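CdiI immunity protein (Yersinia kristensenii ATCC 33638, PDB 5E3E) binds the C-terminal toxin domain of its cognate CdiA, an RNase A-like nuclease, and so probably protects the cell that makes it from the toxin. Local coordinates at residues Y17-Q20 with V24-G27; A50-L55 with K91-Q96; Y54-S59 with S85-L90. One frame throughout, in Å; residues are numbered along the deposited sequence.

Contact 1. Residues Y17-Q20 with V24-G27; sequences YFNQ and VLFG
Two aromatic rings, Y17 and F26, lie almost parallel yet hardly overlap, their planes at 20° and their centroids 5.1 Å apart. This slipped pair spans a tight corner between helices 8-17 and 22-25 of the all-helical immunity protein, where F18 sits at the centre of an inverse gamma turn. The tyrosine offers the CD2/CE2 side of its ring, and CD2 lies over one face of F26, 3.6 Å from its CZ. F26 also reaches the backbone, with its CE2 3.5 Å from Y17 O. On F26 the first torsion, -52°, sets CG anti to the carbonyl carbon and lifts the ring toward the tyrosine; within its own segment, L25 CB lies 3.7 Å above the centre of the ring.

A tyrosine suits position 17 because its ring can pack against F26 while its OH hydrogen-bonds to E40. Asparagine suits position 19 because its amide both accepts and donates: OD1 takes the N-H of D21 and ND2 donates to C16 O, so both ends of the amide bind backbone at the turn and its rotation is fixed. Beyond this corner stands the toxin chain of the complex, whose Y63 meets Y17 edge-to-face and also packs on F26, so the pair forms part of the toxin-binding surface. The side chains of L25 and N19 cross at about a right angle, with L25 CD1 3.4 Å from N19 ND2.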
ATOM      1  N   TYR A  17      -3.048  -3.473  -2.062  1.00 11.54           N
ATOM      2  CA  TYR A  17      -2.894  -3.939  -3.420  1.00 11.52           C
ATOM      3  C   TYR A  17      -1.905  -3.054  -4.148  1.00 11.42           C
ATOM      4  O   TYR A  17      -0.935  -3.587  -4.688  1.00 11.42           O
ATOM      5  CB  TYR A  17      -4.242  -4.038  -4.168  1.00 11.66           C
ATOM      6  CG  TYR A  17      -4.969  -5.314  -3.793  1.00 11.91           C
ATOM      7  CD1 TYR A  17      -5.720  -5.403  -2.632  1.00 11.92           C
ATOM      8  CD2 TYR A  17      -4.838  -6.467  -4.605  1.00 12.19           C
ATOM      9  CE1 TYR A  17      -6.328  -6.592  -2.278  1.00 12.26           C
ATOM     10  CE2 TYR A  17      -5.471  -7.636  -4.283  1.00 12.68           C
ATOM     11  CZ  TYR A  17      -6.215  -7.701  -3.122  1.00 12.68           C
ATOM     12  OH  TYR A  17      -6.824  -8.890  -2.789  1.00 12.95           O
ATOM     13  N   PHE A  18      -2.140  -1.743  -4.183  1.00 11.18           N
ATOM     14  CA  PHE A  18      -1.158  -0.835  -4.795  1.00 11.57           C
ATOM     15  C   PHE A  18      -0.002  -0.508  -3.878  1.00 11.69           C
ATOM     16  O   PHE A  18       0.415   0.633  -3.759  1.00 12.03           O
ATOM     17  CB  PHE A  18      -1.808   0.397  -5.406  1.00 11.65           C
ATOM     18  CG  PHE A  18      -2.638   0.092  -6.616  1.00 11.81           C
ATOM     19  CD1 PHE A  18      -2.039  -0.174  -7.821  1.00 12.15           C
ATOM     20  CD2 PHE A  18      -4.018   0.009  -6.531  1.00 12.10           C
ATOM     21  CE1 PHE A  18      -2.801  -0.461  -8.944  1.00 12.30           C
ATOM     22  CE2 PHE A  18      -4.795  -0.277  -7.666  1.00 12.27           C
ATOM     23  CZ  PHE A  18      -4.167  -0.522  -8.862  1.00 12.63           C
ATOM     24  N   ASN A  19       0.534  -1.548  -3.226  1.00 11.86           N
ATOM     25  CA  ASN A  19       1.740  -1.429  -2.432  1.00 12.13           C
ATOM     26  C   ASN A  19       2.966  -1.241  -3.356  1.00 12.25           C
ATOM     27  O   ASN A  19       2.862  -1.350  -4.562  1.00 11.89           O
ATOM     28  CB  ASN A  19       1.899  -2.612  -1.467  1.00 12.28           C
ATOM     29  CG  ASN A  19       2.176  -3.908  -2.175  1.00 12.59           C
ATOM     30  OD1 ASN A  19       3.211  -4.064  -2.806  1.00 12.84           O
ATOM     31  ND2 ASN A  19       1.244  -4.859  -2.085  1.00 12.74           N
ATOM     32  N   GLN A  20       4.129  -0.907  -2.787  1.00 12.55           N
ATOM     33  CA  GLN A  20       5.303  -0.635  -3.615  1.00 13.10           C
ATOM     34  C   GLN A  20       5.726  -1.816  -4.488  1.00 13.26           C
ATOM     35  O   GLN A  20       6.439  -1.633  -5.485  1.00 13.61           O
ATOM     36  CB  GLN A  20       6.499  -0.236  -2.743  1.00 13.65           C
ATOM     37  CG  GLN A  20       6.356   1.144  -2.149  1.00 14.03           C
ATOM     38  CD  GLN A  20       7.569   1.568  -1.332  1.00 14.55           C
ATOM     39  OE1 GLN A  20       8.714   1.200  -1.626  1.00 14.76           O
ATOM     40  NE2 GLN A  20       7.325   2.367  -0.308  1.00 14.91           N
ATOM     41  N   VAL A  24       5.453  -6.854  -8.907  1.00 16.37           N
ATOM     42  CA  VAL A  24       5.999  -8.204  -8.643  1.00 17.48           C
ATOM     43  C   VAL A  24       4.930  -9.166  -8.120  1.00 18.14           C
ATOM     44  O   VAL A  24       4.851 -10.335  -8.519  1.00 17.93           O
ATOM     45  CB  VAL A  24       7.175  -8.123  -7.651  1.00 17.91           C
ATOM     46  CG1 VAL A  24       7.859  -9.483  -7.601  1.00 18.28           C
ATOM     47  CG2 VAL A  24       8.120  -7.034  -8.105  1.00 18.76           C
ATOM     48  N   LEU A  25       4.052  -8.655  -7.266  1.00 17.84           N
ATOM     49  CA  LEU A  25       2.975  -9.458  -6.710  1.00 18.83           C
ATOM     50  C   LEU A  25       1.877  -9.739  -7.688  1.00 18.40           C
ATOM     51  O   LEU A  25       1.381 -10.861  -7.748  1.00 19.46           O
ATOM     52  CB  LEU A  25       2.307  -8.769  -5.515  1.00 19.72           C
ATOM     53  CG  LEU A  25       3.050  -8.845  -4.215  1.00 20.97           C
ATOM     54  CD1 LEU A  25       2.479  -7.779  -3.263  1.00 21.18           C
ATOM     55  CD2 LEU A  25       2.942 -10.255  -3.635  1.00 22.05           C
ATOM     56  N   PHE A  26       1.455  -8.717  -8.434  1.00 17.62           N
ATOM     57  CA  PHE A  26       0.250  -8.848  -9.248  1.00 17.93           C
ATOM     58  C   PHE A  26       0.457  -8.586 -10.733  1.00 18.58           C
ATOM     59  O   PHE A  26      -0.182  -9.211 -11.585  1.00 20.70           O
ATOM     60  CB  PHE A  26      -0.823  -7.882  -8.727  1.00 17.05           C
ATOM     61  CG  PHE A  26      -1.099  -7.998  -7.253  1.00 16.15           C
ATOM     62  CD1 PHE A  26      -1.626  -9.167  -6.719  1.00 16.45           C
ATOM     63  CD2 PHE A  26      -0.843  -6.938  -6.400  1.00 15.51           C
ATOM     64  CE1 PHE A  26      -1.944  -9.257  -5.366  1.00 16.20           C
ATOM     65  CE2 PHE A  26      -1.129  -7.020  -5.057  1.00 15.38           C
ATOM     66  CZ  PHE A  26      -1.683  -8.179  -4.525  1.00 16.00           C
ATOM     67  N   GLY A  27       1.297  -7.625 -11.044  1.00 17.11           N
ATOM     68  CA  GLY A  27       1.547  -7.231 -12.415  1.00 17.65           C
ATOM     69  C   GLY A  27       1.230  -5.785 -12.621  1.00 17.25           C
ATOM     70  O   GLY A  27       1.407  -4.970 -11.699  1.00 17.56           O
TER

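Contact 2. Residues A50-L55 with K91-Q96; sequences AEIDYL and KHIYKQ
I52 reaches over two neighbours at once, laying its CD1 against I93 and its CG2 against Y94. The contact joins helices 42-56 and 86-96 as an antiparallel helix pair; the axes of the two short segments approach to 10.3 Å with 153° between their directions. The beta-branched I52 does this with two separate arms. CG1 is anti to the carbonyl carbon and carries CD1 inward to within 3.7 Å of I93 CG2, while CG2, on the other branch, meets the edge of the tyrosine ring near its plane, 4.0 Å from Y94 CD2. Isoleucine suits such a place because one residue fills two directions on a buried helix face. I93 is of the same kind: its CG2 serves this contact, and its side chain also packs on M48 of helix 42-56 and on L33 of helix 29-39.

Toward the outer side the character changes. Y94 extends from its helix with CG anti to the backbone N (chi1 -164°), which carries the ring across to the side of D53. The carboxylate and ring planes stand 46° apart, and the two side chains cross at about a right angle. Y94 also makes a cation-pi contact with K49, one turn before D53, so the ring has both a lysine and a carboxylate as neighbours. Tyrosine fits this border, for its ring edge packs on I52 while its OH comes near D53. The approach of D53 is nevertheless only a touch: OD2 is 3.6 Å from Y94 CE2 and 3.7 Å from Y94 OH.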
ATOM      1  N   ALA A  50     -18.385   2.610  -3.630  1.00 12.39           N
ATOM      2  CA  ALA A  50     -19.147   3.700  -2.961  1.00 12.43           C
ATOM      3  C   ALA A  50     -18.220   4.829  -2.544  1.00 12.18           C
ATOM      4  O   ALA A  50     -18.572   5.996  -2.714  1.00 12.16           O
ATOM      5  CB  ALA A  50     -19.928   3.182  -1.770  1.00 12.52           C
ATOM      6  N   GLU A  51     -17.038   4.492  -2.031  1.00 11.94           N
ATOM      7  CA  GLU A  51     -16.035   5.522  -1.680  1.00 11.97           C
ATOM      8  C   GLU A  51     -15.526   6.302  -2.903  1.00 11.81           C
ATOM      9  O   GLU A  51     -15.394   7.508  -2.853  1.00 11.72           O
ATOM     10  CB  GLU A  51     -14.858   4.921  -0.907  1.00 12.04           C
ATOM     11  CG  GLU A  51     -15.251   4.450   0.470  1.00 12.47           C
ATOM     12  CD  GLU A  51     -14.057   4.003   1.330  1.00 12.57           C
ATOM     13  OE1 GLU A  51     -12.896   4.148   0.895  1.00 12.93           O
ATOM     14  OE2 GLU A  51     -14.320   3.495   2.436  1.00 13.02           O
ATOM     15  N   ILE A  52     -15.270   5.616  -4.019  1.00 11.72           N
ATOM     16  CA  ILE A  52     -14.964   6.318  -5.250  1.00 11.97           C
ATOM     17  C   ILE A  52     -16.061   7.335  -5.568  1.00 12.31           C
ATOM     18  O   ILE A  52     -15.769   8.460  -5.961  1.00 12.30           O
ATOM     19  CB  ILE A  52     -14.770   5.356  -6.431  1.00 12.03           C
ATOM     20  CG1 ILE A  52     -13.509   4.547  -6.214  1.00 12.00           C
ATOM     21  CG2 ILE A  52     -14.813   6.143  -7.751  1.00 12.19           C
ATOM     22  CD1 ILE A  52     -13.126   3.595  -7.357  1.00 12.21           C
ATOM     23  N   ASP A  53     -17.327   6.941  -5.420  1.00 12.81           N
ATOM     24  CA  ASP A  53     -18.399   7.843  -5.770  1.00 13.64           C
ATOM     25  C   ASP A  53     -18.436   9.055  -4.844  1.00 12.99           C
ATOM     26  O   ASP A  53     -18.725  10.164  -5.305  1.00 12.48           O
ATOM     27  CB  ASP A  53     -19.746   7.124  -5.722  1.00 14.82           C
ATOM     28  CG  ASP A  53     -20.062   6.409  -6.992  1.00 16.55           C
ATOM     29  OD1 ASP A  53     -19.649   6.905  -8.069  1.00 19.38           O
ATOM     30  OD2 ASP A  53     -20.795   5.413  -6.907  1.00 18.45           O
ATOM     31  N   TYR A  54     -18.125   8.856  -3.563  1.00 12.80           N
ATOM     32  CA  TYR A  54     -18.083   9.990  -2.616  1.00 12.90           C
ATOM     33  C   TYR A  54     -17.019  10.996  -3.063  1.00 12.88           C
ATOM     34  O   TYR A  54     -17.211  12.214  -2.924  1.00 12.96           O
ATOM     35  CB  TYR A  54     -17.792   9.554  -1.183  1.00 13.06           C
ATOM     36  CG  TYR A  54     -19.023   9.055  -0.469  1.00 13.42           C
ATOM     37  CD1 TYR A  54     -20.074   9.936  -0.179  1.00 13.82           C
ATOM     38  CD2 TYR A  54     -19.121   7.750  -0.034  1.00 13.57           C
ATOM     39  CE1 TYR A  54     -21.217   9.496   0.472  1.00 14.15           C
ATOM     40  CE2 TYR A  54     -20.243   7.298   0.623  1.00 14.12           C
ATOM     41  CZ  TYR A  54     -21.293   8.194   0.883  1.00 14.37           C
ATOM     42  OH  TYR A  54     -22.434   7.740   1.506  1.00 15.17           O
ATOM     43  N   LEU A  55     -15.932  10.500  -3.622  1.00 12.72           N
ATOM     44  CA  LEU A  55     -14.892  11.409  -4.101  1.00 12.75           C
ATOM     45  C   LEU A  55     -15.270  12.066  -5.396  1.00 12.86           C
ATOM     46  O   LEU A  55     -15.096  13.279  -5.516  1.00 12.64           O
ATOM     47  CB  LEU A  55     -13.541  10.696  -4.268  1.00 12.86           C
ATOM     48  CG  LEU A  55     -12.886  10.209  -2.957  1.00 12.82           C
ATOM     49  CD1 LEU A  55     -11.594   9.458  -3.284  1.00 12.90           C
ATOM     50  CD2 LEU A  55     -12.621  11.308  -1.944  1.00 13.06           C
ATOM     51  N   LYS A  91     -12.489   6.676 -12.364  1.00 12.03           N
ATOM     52  CA  LYS A  91     -13.559   6.181 -13.240  1.00 12.65           C
ATOM     53  C   LYS A  91     -13.139   4.859 -13.885  1.00 12.24           C
ATOM     54  O   LYS A  91     -13.974   3.905 -14.015  1.00 12.21           O
ATOM     55  CB  LYS A  91     -13.910   7.205 -14.320  1.00 13.84           C
ATOM     56  CG  LYS A  91     -14.681   8.409 -13.776  1.00 15.52           C
ATOM     57  CD  LYS A  91     -15.119   9.315 -14.923  1.00 18.02           C
ATOM     58  CE  LYS A  91     -16.044  10.422 -14.421  1.00 20.86           C
ATOM     59  NZ  LYS A  91     -16.581  11.325 -15.491  1.00 23.94           N
ATOM     60  N   HIS A  92     -11.856   4.785 -14.241  1.00 11.73           N
ATOM     61  CA  HIS A  92     -11.280   3.524 -14.762  1.00 11.93           C
ATOM     62  C   HIS A  92     -11.323   2.364 -13.729  1.00 11.86           C
ATOM     63  O   HIS A  92     -11.702   1.217 -14.076  1.00 12.24           O
ATOM     64  CB  HIS A  92      -9.848   3.772 -15.236  1.00 11.88           C
ATOM     65  CG  HIS A  92      -9.121   2.530 -15.616  1.00 11.95           C
ATOM     66  ND1 HIS A  92      -9.365   1.845 -16.786  1.00 12.50           N
ATOM     67  CD2 HIS A  92      -8.168   1.838 -14.966  1.00 12.10           C
ATOM     68  CE1 HIS A  92      -8.567   0.791 -16.854  1.00 12.70           C
ATOM     69  NE2 HIS A  92      -7.800   0.787 -15.779  1.00 12.60           N
ATOM     70  N   ILE A  93     -10.936   2.623 -12.485  1.00 11.77           N
ATOM     71  CA  ILE A  93     -10.986   1.580 -11.428  1.00 12.04           C
ATOM     72  C   ILE A  93     -12.425   1.090 -11.323  1.00 12.62           C
ATOM     73  O   ILE A  93     -12.685  -0.094 -11.343  1.00 12.72           O
ATOM     74  CB  ILE A  93     -10.540   2.104 -10.070  1.00 12.07           C
ATOM     75  CG1 ILE A  93      -9.045   2.451 -10.078  1.00 12.07           C
ATOM     76  CG2 ILE A  93     -10.877   1.107  -8.945  1.00 12.20           C
ATOM     77  CD1 ILE A  93      -8.646   3.172  -8.814  1.00 12.23           C
ATOM     78  N   TYR A  94     -13.351   2.028 -11.250  1.00 13.30           N
ATOM     79  CA  TYR A  94     -14.767   1.717 -11.095  1.00 14.58           C
ATOM     80  C   TYR A  94     -15.226   0.762 -12.229  1.00 15.01           C
ATOM     81  O   TYR A  94     -15.857  -0.276 -11.971  1.00 15.07           O
ATOM     82  CB  TYR A  94     -15.567   3.027 -11.097  1.00 15.57           C
ATOM     83  CG  TYR A  94     -16.969   2.931 -10.573  1.00 16.94           C
ATOM     84  CD1 TYR A  94     -17.969   2.380 -11.377  1.00 18.23           C
ATOM     85  CD2 TYR A  94     -17.323   3.406  -9.312  1.00 18.03           C
ATOM     86  CE1 TYR A  94     -19.266   2.289 -10.946  1.00 19.57           C
ATOM     87  CE2 TYR A  94     -18.650   3.335  -8.871  1.00 19.27           C
ATOM     88  CZ  TYR A  94     -19.610   2.777  -9.694  1.00 20.30           C
ATOM     89  OH  TYR A  94     -20.958   2.636  -9.349  1.00 23.32           O
ATOM     90  N   LYS A  95     -14.905   1.117 -13.464  1.00 15.65           N
ATOM     91  CA  LYS A  95     -15.285   0.332 -14.634  1.00 17.61           C
ATOM     92  C   LYS A  95     -14.633  -1.047 -14.689  1.00 16.96           C
ATOM     93  O   LYS A  95     -15.237  -2.002 -15.199  1.00 17.51           O
ATOM     94  CB  LYS A  95     -14.939   1.105 -15.908  1.00 20.25           C
ATOM     95  CG  LYS A  95     -15.614   0.604 -17.167  1.00 24.19           C
ATOM     96  CD  LYS A  95     -15.329   1.498 -18.379  1.00 28.13           C
ATOM     97  CE  LYS A  95     -15.837   2.922 -18.227  1.00 30.90           C
ATOM     98  NZ  LYS A  95     -15.275   3.768 -19.326  1.00 34.66           N
ATOM     99  N   GLN A  96     -13.382  -1.132 -14.244  1.00 16.19           N
ATOM    100  CA  GLN A  96     -12.668  -2.415 -14.159  1.00 17.23           C
ATOM    101  C   GLN A  96     -13.327  -3.437 -13.232  1.00 17.07           C
ATOM    102  O   GLN A  96     -13.118  -4.658 -13.368  1.00 17.39           O
ATOM    103  CB  GLN A  96     -11.199  -2.196 -13.771  1.00 17.57           C
ATOM    104  CG  GLN A  96     -10.404  -1.485 -14.879  1.00 18.73           C
ATOM    105  CD  GLN A  96     -10.241  -2.308 -16.153  1.00 20.26           C
ATOM    106  OE1 GLN A  96     -10.733  -1.932 -17.205  1.00 23.47           O
ATOM    107  NE2 GLN A  96      -9.546  -3.399 -16.068  1.00 20.80           N
TER

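Contact 3. Residues Y54-S59 with S85-L90; sequences YLLALS and SSEEWL
L56 and L90 bury most of the surface in this contact; E87, partly exposed, adds a small patch at its outer side. The segments belong to the antiparallel helix pair 42-56 and 86-96, where the last turn of the first helix faces the opening turn of the second. L56 is directed by its first torsion, which puts CG anti to the carbonyl carbon (chi1 -69°), and its CD2 then reaches L90 CB at 4.0 Å and L90 CD1 at 4.1 Å. The two leucines slide past each other in opposite directions, so that methyls and methylenes lie alongside one another. Deeper in, L55 crosses L90 at about a right angle with a single methyl contact, CD1 to CD1 at 4.2 Å. L55 also packs on L10 of helix 8-17, which places this end toward the interior.

On the outer side, E87 adds only its aliphatic portion: CG is 4.0 Å from L56 CD2. The rest of the chain is extended and leads the carboxylate to K91, one turn on in the same helix, where OE1 makes a salt bridge. Glutamate suits this border position because its CG methylene packs on a leucine methyl while its charge stays outside the apolar patch. S85 is fitted to the helix start as N-cap: its OG accepts from E88 N at 3.0 Å with an N-H...O angle of 159°, occupying an amide that has no earlier helical carbonyl to bind. The chemistry implies that branched hydrocarbon packing holds the two helices together here, while E87 and S85 direct their polar groups to K91 and E88 of helix 86-96.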
ATOM      1  N   TYR A  54     -18.125   8.856  -3.563  1.00 12.80           N
ATOM      2  CA  TYR A  54     -18.083   9.990  -2.616  1.00 12.90           C
ATOM      3  C   TYR A  54     -17.019  10.996  -3.063  1.00 12.88           C
ATOM      4  O   TYR A  54     -17.211  12.214  -2.924  1.00 12.96           O
ATOM      5  CB  TYR A  54     -17.792   9.554  -1.183  1.00 13.06           C
ATOM      6  CG  TYR A  54     -19.023   9.055  -0.469  1.00 13.42           C
ATOM      7  CD1 TYR A  54     -20.074   9.936  -0.179  1.00 13.82           C
ATOM      8  CD2 TYR A  54     -19.121   7.750  -0.034  1.00 13.57           C
ATOM      9  CE1 TYR A  54     -21.217   9.496   0.472  1.00 14.15           C
ATOM     10  CE2 TYR A  54     -20.243   7.298   0.623  1.00 14.12           C
ATOM     11  CZ  TYR A  54     -21.293   8.194   0.883  1.00 14.37           C
ATOM     12  OH  TYR A  54     -22.434   7.740   1.506  1.00 15.17           O
ATOM     13  N   LEU A  55     -15.932  10.500  -3.622  1.00 12.72           N
ATOM     14  CA  LEU A  55     -14.892  11.409  -4.101  1.00 12.75           C
ATOM     15  C   LEU A  55     -15.270  12.066  -5.396  1.00 12.86           C
ATOM     16  O   LEU A  55     -15.096  13.279  -5.516  1.00 12.64           O
ATOM     17  CB  LEU A  55     -13.541  10.696  -4.268  1.00 12.86           C
ATOM     18  CG  LEU A  55     -12.886  10.209  -2.957  1.00 12.82           C
ATOM     19  CD1 LEU A  55     -11.594   9.458  -3.284  1.00 12.90           C
ATOM     20  CD2 LEU A  55     -12.621  11.308  -1.944  1.00 13.06           C
ATOM     21  N   LEU A  56     -15.729  11.276  -6.375  1.00 12.80           N
ATOM     22  CA  LEU A  56     -16.011  11.799  -7.695  1.00 13.37           C
ATOM     23  C   LEU A  56     -17.096  12.889  -7.635  1.00 13.69           C
ATOM     24  O   LEU A  56     -17.053  13.861  -8.402  1.00 14.00           O
ATOM     25  CB  LEU A  56     -16.452  10.694  -8.660  1.00 13.74           C
ATOM     26  CG  LEU A  56     -15.436   9.665  -9.105  1.00 13.87           C
ATOM     27  CD1 LEU A  56     -16.138   8.638 -10.005  1.00 14.52           C
ATOM     28  CD2 LEU A  56     -14.300  10.426  -9.765  1.00 14.31           C
ATOM     29  N   ALA A  57     -18.060  12.723  -6.746  1.00 13.53           N
ATOM     30  CA  ALA A  57     -19.206  13.629  -6.678  1.00 13.85           C
ATOM     31  C   ALA A  57     -18.834  15.011  -6.220  1.00 14.05           C
ATOM     32  O   ALA A  57     -19.603  15.950  -6.417  1.00 13.91           O
ATOM     33  CB  ALA A  57     -20.293  13.072  -5.750  1.00 13.86           C
ATOM     34  N   LEU A  58     -17.670  15.158  -5.597  1.00 13.95           N
ATOM     35  CA  LEU A  58     -17.253  16.464  -5.114  1.00 14.26           C
ATOM     36  C   LEU A  58     -16.656  17.333  -6.231  1.00 14.72           C
ATOM     37  O   LEU A  58     -16.506  18.500  -6.040  1.00 14.96           O
ATOM     38  CB  LEU A  58     -16.199  16.292  -4.021  1.00 14.12           C
ATOM     39  CG  LEU A  58     -16.606  15.506  -2.777  1.00 14.05           C
ATOM     40  CD1 LEU A  58     -15.426  15.404  -1.823  1.00 14.01           C
ATOM     41  CD2 LEU A  58     -17.817  16.128  -2.115  1.00 14.39           C
ATOM     42  N   SER A  59     -16.293  16.765  -7.383  1.00 15.10           N
ATOM     43  CA  SER A  59     -15.620  17.536  -8.458  1.00 15.76           C
ATOM     44  C   SER A  59     -14.460  18.382  -7.955  1.00 15.17           C
ATOM     45  O   SER A  59     -14.379  19.586  -8.220  1.00 15.42           O
ATOM     46  CB  SER A  59     -16.562  18.431  -9.255  1.00 16.91           C
ATOM     47  OG  SER A  59     -17.587  17.667  -9.831  1.00 19.00           O
ATOM     48  N   SER A  85      -5.818  12.634 -15.342  1.00 13.43           N
ATOM     49  CA  SER A  85      -6.385  13.209 -14.115  1.00 13.37           C
ATOM     50  C   SER A  85      -6.717  12.103 -13.142  1.00 12.95           C
ATOM     51  O   SER A  85      -6.909  10.936 -13.524  1.00 12.78           O
ATOM     52  CB  SER A  85      -7.649  14.051 -14.390  1.00 13.74           C
ATOM     53  OG  SER A  85      -8.764  13.198 -14.703  1.00 13.83           O
ATOM     54  N   SER A  86      -6.852  12.482 -11.882  1.00 12.88           N
ATOM     55  CA  SER A  86      -7.256  11.567 -10.831  1.00 12.92           C
ATOM     56  C   SER A  86      -8.711  11.103 -11.040  1.00 13.10           C
ATOM     57  O   SER A  86      -9.025   9.933 -10.827  1.00 12.68           O
ATOM     58  CB  SER A  86      -7.053  12.201  -9.461  1.00 13.32           C
ATOM     59  OG  SER A  86      -5.683  12.560  -9.261  1.00 13.33           O
ATOM     60  N   GLU A  87      -9.590  12.001 -11.474  1.00 13.71           N
ATOM     61  CA  GLU A  87     -10.961  11.599 -11.854  1.00 14.74           C
ATOM     62  C   GLU A  87     -10.952  10.487 -12.875  1.00 14.01           C
ATOM     63  O   GLU A  87     -11.698   9.531 -12.772  1.00 13.58           O
ATOM     64  CB  GLU A  87     -11.719  12.790 -12.451  1.00 16.56           C
ATOM     65  CG  GLU A  87     -13.131  12.482 -12.932  1.00 18.68           C
ATOM     66  CD  GLU A  87     -13.827  13.668 -13.568  1.00 21.19           C
ATOM     67  OE1 GLU A  87     -14.906  13.456 -14.162  1.00 24.25           O
ATOM     68  OE2 GLU A  87     -13.336  14.811 -13.453  1.00 23.04           O
ATOM     69  N   GLU A  88     -10.158  10.632 -13.915  1.00 13.97           N
ATOM     70  CA  GLU A  88     -10.181   9.613 -14.974  1.00 14.25           C
ATOM     71  C   GLU A  88      -9.676   8.247 -14.448  1.00 13.04           C
ATOM     72  O   GLU A  88     -10.197   7.203 -14.813  1.00 13.20           O
ATOM     73  CB  GLU A  88      -9.436  10.068 -16.215  1.00 15.72           C
ATOM     74  CG  GLU A  88     -10.085  11.249 -16.937  1.00 18.36           C
ATOM     75  CD  GLU A  88     -11.573  11.094 -17.214  1.00 22.12           C
ATOM     76  OE1 GLU A  88     -11.996   9.998 -17.621  1.00 24.61           O
ATOM     77  OE2 GLU A  88     -12.353  12.076 -17.027  1.00 27.68           O
ATOM     78  N   TRP A  89      -8.664   8.243 -13.599  1.00 12.08           N
ATOM     79  CA  TRP A  89      -8.161   6.981 -13.073  1.00 11.58           C
ATOM     80  C   TRP A  89      -9.232   6.356 -12.184  1.00 11.37           C
ATOM     81  O   TRP A  89      -9.474   5.157 -12.273  1.00 11.01           O
ATOM     82  CB  TRP A  89      -6.859   7.127 -12.289  1.00 11.46           C
ATOM     83  CG  TRP A  89      -6.315   5.795 -11.920  1.00 11.49           C
ATOM     84  CD1 TRP A  89      -6.152   4.729 -12.771  1.00 11.55           C
ATOM     85  CD2 TRP A  89      -5.939   5.327 -10.625  1.00 11.74           C
ATOM     86  NE1 TRP A  89      -5.675   3.641 -12.090  1.00 11.78           N
ATOM     87  CE2 TRP A  89      -5.523   3.988 -10.769  1.00 11.81           C
ATOM     88  CE3 TRP A  89      -5.846   5.931  -9.366  1.00 11.96           C
ATOM     89  CZ2 TRP A  89      -5.056   3.237  -9.706  1.00 12.32           C
ATOM     90  CZ3 TRP A  89      -5.399   5.179  -8.318  1.00 12.38           C
ATOM     91  CH2 TRP A  89      -4.997   3.862  -8.484  1.00 12.56           C
ATOM     92  N   LEU A  90      -9.884   7.154 -11.320  1.00 11.45           N
ATOM     93  CA  LEU A  90     -10.928   6.568 -10.464  1.00 11.61           C
ATOM     94  C   LEU A  90     -12.086   5.985 -11.305  1.00 11.68           C
ATOM     95  O   LEU A  90     -12.651   4.957 -10.926  1.00 11.55           O
ATOM     96  CB  LEU A  90     -11.485   7.576  -9.465  1.00 12.13           C
ATOM     97  CG  LEU A  90     -10.558   8.035  -8.338  1.00 12.46           C
ATOM     98  CD1 LEU A  90     -11.242   9.048  -7.436  1.00 13.23           C
ATOM     99  CD2 LEU A  90     -10.061   6.901  -7.511  1.00 12.61           C
TER

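In the fold
Along the chain, contact 1 closes before contacts 2 and 3 open, and these two both start from helix 42-56 and finish on helix 86-96. Contacts 2 and 3 are therefore neighbouring levels of one helix pair, with centres about 7 Å apart, and they touch where I52 meets the backbone of L90 and K91 meets L56. Contact 1 lies across the chain's centre, about 19 Å from contact 2 and 22 Å from contact 3 between centres. It still reaches contact 3 through F18 against W89. The toxin chain touches contact 1 but neither of the others, so, of the three, the toxin-facing contact lies on the opposite side of the chain's centre from the helix pair.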